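Local structure of ribonucleoside-diphosphate reductase, alpha chain (Actinobacillus ureae ATCC 25976, 6DQX) at residues Leu207-Val212 with Ile245-Phe250. The protein is the catalytic subunit of a class Id ribonucleotide reductase, which probably reduces ribonucleoside diphosphates to deoxyribonucleotides. Residues are numbered along the deposited sequence; the frame is centred on the assembly and turned at random.
Sequences LMYYGV and IPYLFF
Tyr-210 and Pro-246 meet where two neighbouring parallel strands of the ribonucleotide reductase barrel begin to pair, joined through helices 216-223 and 227-243 in a beta-alpha-beta crossover. The second of these sends Leu-236 against Val-212, Pro-246 and Leu-248, and strands 181-186 and 549-554 extend the sheet beyond the pair. Three backbone bonds set the register: Tyr-247 N donates to Tyr-210 O at 3.0 Å; Val-212 N then donates to Tyr-247 O and Phe-249 N to Val-212 O, both nearly straight, with N-H...O angles of 165°. Followed outward from Tyr-210, the bond to CB points away from segment 245-250, but CG sits between the backbone N and carbonyl carbon (chi1 74°), and the ring swings back. CD1 and CE1 each meet Ile-245 CD1 at 3.6 Å, while CD2 and CE2 lie against Pro-246 CB, which stands 3.8 Å from the ring centroid in a CH-pi contact. CZ follows along the proline, and OH ends 3.6 Å from Pro-246 CD. A cis peptide precedes this proline, whose CB also touches Val-212 CG2. On the sheet face that carries the Tyr-247 side chain, Tyr-247 OH lies over one face of the Tyr-209 ring, toward its rim, 3.4 Å from Tyr-209 CG.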
ATOM      1  N   LEU A 207     -10.593   8.335  -6.127  1.00 24.33           N
ATOM      2  CA  LEU A 207      -9.520   8.658  -7.089  1.00 24.46           C
ATOM      3  C   LEU A 207      -9.427   7.632  -8.208  1.00 23.06           C
ATOM      4  O   LEU A 207      -9.276   8.001  -9.367  1.00 23.77           O
ATOM      5  CB  LEU A 207      -8.158   8.788  -6.392  1.00 26.09           C
ATOM      6  CG  LEU A 207      -8.084   9.764  -5.199  1.00 28.77           C
ATOM      7  CD1 LEU A 207      -6.634  10.057  -4.822  1.00 31.00           C
ATOM      8  CD2 LEU A 207      -8.822  11.068  -5.462  1.00 29.54           C
ATOM      9  N   MET A 208      -9.482   6.351  -7.857  1.00 21.06           N
ATOM     10  CA  MET A 208      -9.339   5.296  -8.845  1.00 21.42           C
ATOM     11  C   MET A 208     -10.620   5.160  -9.648  1.00 21.80           C
ATOM     12  O   MET A 208     -11.732   5.491  -9.173  1.00 19.10           O
ATOM     13  CB  MET A 208      -8.939   3.966  -8.217  1.00 21.96           C
ATOM     14  CG  MET A 208      -9.948   3.327  -7.302  1.00 22.68           C
ATOM     15  SD  MET A 208      -9.431   1.682  -6.797  1.00 22.53           S
ATOM     16  CE  MET A 208     -10.286   0.654  -7.971  1.00 22.20           C
ATOM     17  N   TYR A 209     -10.452   4.716 -10.888  1.00 19.42           N
ATOM     18  CA  TYR A 209     -11.595   4.364 -11.732  1.00 20.85           C
ATOM     19  C   TYR A 209     -11.899   2.881 -11.614  1.00 18.30           C
ATOM     20  O   TYR A 209     -11.132   2.113 -11.011  1.00 18.09           O
ATOM     21  CB  TYR A 209     -11.287   4.709 -13.191  1.00 23.75           C
ATOM     22  CG  TYR A 209     -10.941   6.152 -13.388  1.00 28.91           C
ATOM     23  CD1 TYR A 209     -11.897   7.149 -13.162  1.00 33.28           C
ATOM     24  CD2 TYR A 209      -9.660   6.533 -13.790  1.00 33.53           C
ATOM     25  CE1 TYR A 209     -11.584   8.491 -13.330  1.00 37.60           C
ATOM     26  CE2 TYR A 209      -9.330   7.878 -13.966  1.00 37.19           C
ATOM     27  CZ  TYR A 209     -10.295   8.848 -13.734  1.00 38.72           C
ATOM     28  OH  TYR A 209      -9.966  10.175 -13.898  1.00 44.70           O
ATOM     29  N   TYR A 210     -13.029   2.462 -12.167  1.00 16.36           N
ATOM     30  CA  TYR A 210     -13.348   1.057 -12.251  1.00 15.62           C
ATOM     31  C   TYR A 210     -14.170   0.686 -13.464  1.00 15.55           C
ATOM     32  O   TYR A 210     -14.833   1.525 -14.076  1.00 14.81           O
ATOM     33  CB  TYR A 210     -14.017   0.490 -10.976  1.00 15.68           C
ATOM     34  CG  TYR A 210     -15.482   0.882 -10.746  1.00 14.90           C
ATOM     35  CD1 TYR A 210     -15.852   2.207 -10.585  1.00 16.32           C
ATOM     36  CD2 TYR A 210     -16.467  -0.079 -10.719  1.00 15.16           C
ATOM     37  CE1 TYR A 210     -17.186   2.567 -10.395  1.00 16.45           C
ATOM     38  CE2 TYR A 210     -17.794   0.252 -10.527  1.00 15.90           C
ATOM     39  CZ  TYR A 210     -18.137   1.573 -10.352  1.00 15.88           C
ATOM     40  OH  TYR A 210     -19.450   1.852 -10.186  1.00 18.11           O
ATOM     41  N   GLY A 211     -14.073  -0.601 -13.778  1.00 14.58           N
ATOM     42  CA  GLY A 211     -14.826  -1.249 -14.813  1.00 15.05           C
ATOM     43  C   GLY A 211     -15.509  -2.480 -14.286  1.00 15.09           C
ATOM     44  O   GLY A 211     -15.046  -3.117 -13.324  1.00 15.69           O
ATOM     45  N   VAL A 212     -16.608  -2.834 -14.936  1.00 14.11           N
ATOM     46  CA  VAL A 212     -17.392  -3.997 -14.582  1.00 14.16           C
ATOM     47  C   VAL A 212     -17.385  -5.005 -15.722  1.00 15.69           C
ATOM     48  O   VAL A 212     -17.688  -4.665 -16.888  1.00 14.79           O
ATOM     49  CB  VAL A 212     -18.827  -3.602 -14.198  1.00 14.30           C
ATOM     50  CG1 VAL A 212     -19.670  -4.852 -13.977  1.00 15.14           C
ATOM     51  CG2 VAL A 212     -18.799  -2.744 -12.930  1.00 15.00           C
ATOM     52  N   ILE A 245     -18.919   6.512 -15.512  1.00 24.85           N
ATOM     53  CA  ILE A 245     -18.380   5.189 -15.250  1.00 24.90           C
ATOM     54  C   ILE A 245     -19.401   4.408 -14.408  1.00 23.26           C
ATOM     55  O   ILE A 245     -20.376   5.015 -13.906  1.00 24.83           O
ATOM     56  CB  ILE A 245     -16.979   5.310 -14.598  1.00 25.44           C
ATOM     57  CG1 ILE A 245     -17.074   5.787 -13.132  1.00 26.79           C
ATOM     58  CG2 ILE A 245     -16.086   6.211 -15.432  1.00 25.60           C
ATOM     59  CD1 ILE A 245     -15.886   5.367 -12.305  1.00 27.21           C
ATOM     60  N   PRO A 246     -19.231   3.100 -14.207  1.00 20.45           N
ATOM     61  CA  PRO A 246     -18.049   2.293 -14.596  1.00 19.96           C
ATOM     62  C   PRO A 246     -17.842   2.128 -16.094  1.00 19.11           C
ATOM     63  O   PRO A 246     -18.790   2.182 -16.855  1.00 18.52           O
ATOM     64  CB  PRO A 246     -18.374   0.914 -14.012  1.00 20.28           C
ATOM     65  CG  PRO A 246     -19.867   0.868 -13.926  1.00 20.66           C
ATOM     66  CD  PRO A 246     -20.294   2.268 -13.622  1.00 20.75           C
ATOM     67  N   TYR A 247     -16.613   1.822 -16.476  1.00 18.77           N
ATOM     68  CA  TYR A 247     -16.350   1.199 -17.788  1.00 16.98           C
ATOM     69  C   TYR A 247     -17.052  -0.156 -17.888  1.00 16.01           C
ATOM     70  O   TYR A 247     -17.313  -0.830 -16.883  1.00 15.15           O
ATOM     71  CB  TYR A 247     -14.825   1.000 -18.005  1.00 17.22           C
ATOM     72  CG  TYR A 247     -13.970   2.197 -17.637  1.00 17.67           C
ATOM     73  CD1 TYR A 247     -14.434   3.483 -17.830  1.00 18.93           C
ATOM     74  CD2 TYR A 247     -12.680   2.035 -17.114  1.00 19.98           C
ATOM     75  CE1 TYR A 247     -13.668   4.582 -17.519  1.00 20.41           C
ATOM     76  CE2 TYR A 247     -11.901   3.144 -16.792  1.00 20.42           C
ATOM     77  CZ  TYR A 247     -12.411   4.409 -16.990  1.00 21.52           C
ATOM     78  OH  TYR A 247     -11.678   5.552 -16.684  1.00 28.40           O
ATOM     79  N   LEU A 248     -17.400  -0.557 -19.110  1.00 15.47           N
ATOM     80  CA  LEU A 248     -17.952  -1.868 -19.359  1.00 15.26           C
ATOM     81  C   LEU A 248     -16.923  -2.724 -20.078  1.00 14.59           C
ATOM     82  O   LEU A 248     -16.320  -2.278 -21.047  1.00 13.88           O
ATOM     83  CB  LEU A 248     -19.211  -1.746 -20.193  1.00 16.44           C
ATOM     84  CG  LEU A 248     -20.332  -0.989 -19.462  1.00 17.84           C
ATOM     85  CD1 LEU A 248     -21.460  -0.692 -20.431  1.00 18.66           C
ATOM     86  CD2 LEU A 248     -20.832  -1.805 -18.280  1.00 19.86           C
ATOM     87  N   PHE A 249     -16.731  -3.941 -19.582  1.00 13.63           N
ATOM     88  CA  PHE A 249     -15.840  -4.925 -20.216  1.00 13.30           C
ATOM     89  C   PHE A 249     -16.707  -6.124 -20.535  1.00 13.72           C
ATOM     90  O   PHE A 249     -17.169  -6.854 -19.637  1.00 12.55           O
ATOM     91  CB  PHE A 249     -14.664  -5.240 -19.296  1.00 13.14           C
ATOM     92  CG  PHE A 249     -13.749  -6.315 -19.804  1.00 13.40           C
ATOM     93  CD1 PHE A 249     -12.905  -6.085 -20.876  1.00 13.85           C
ATOM     94  CD2 PHE A 249     -13.715  -7.554 -19.199  1.00 13.78           C
ATOM     95  CE1 PHE A 249     -12.048  -7.086 -21.331  1.00 13.71           C
ATOM     96  CE2 PHE A 249     -12.867  -8.555 -19.647  1.00 14.02           C
ATOM     97  CZ  PHE A 249     -12.043  -8.320 -20.724  1.00 13.64           C
ATOM     98  N   PHE A 250     -17.012  -6.300 -21.822  1.00 13.18           N
ATOM     99  CA  PHE A 250     -17.801  -7.456 -22.265  1.00 13.20           C
ATOM    100  C   PHE A 250     -16.900  -8.657 -22.437  1.00 13.79           C
ATOM    101  O   PHE A 250     -16.373  -8.930 -23.503  1.00 13.56           O
ATOM    102  CB  PHE A 250     -18.570  -7.112 -23.541  1.00 13.83           C
ATOM    103  CG  PHE A 250     -19.579  -6.036 -23.336  1.00 15.00           C
ATOM    104  CD1 PHE A 250     -20.597  -6.218 -22.403  1.00 16.17           C
ATOM    105  CD2 PHE A 250     -19.513  -4.838 -24.032  1.00 16.12           C
ATOM    106  CE1 PHE A 250     -21.538  -5.220 -22.193  1.00 16.98           C
ATOM    107  CE2 PHE A 250     -20.456  -3.837 -23.815  1.00 16.51           C
ATOM    108  CZ  PHE A 250     -21.464  -4.042 -22.903  1.00 17.22           C
TER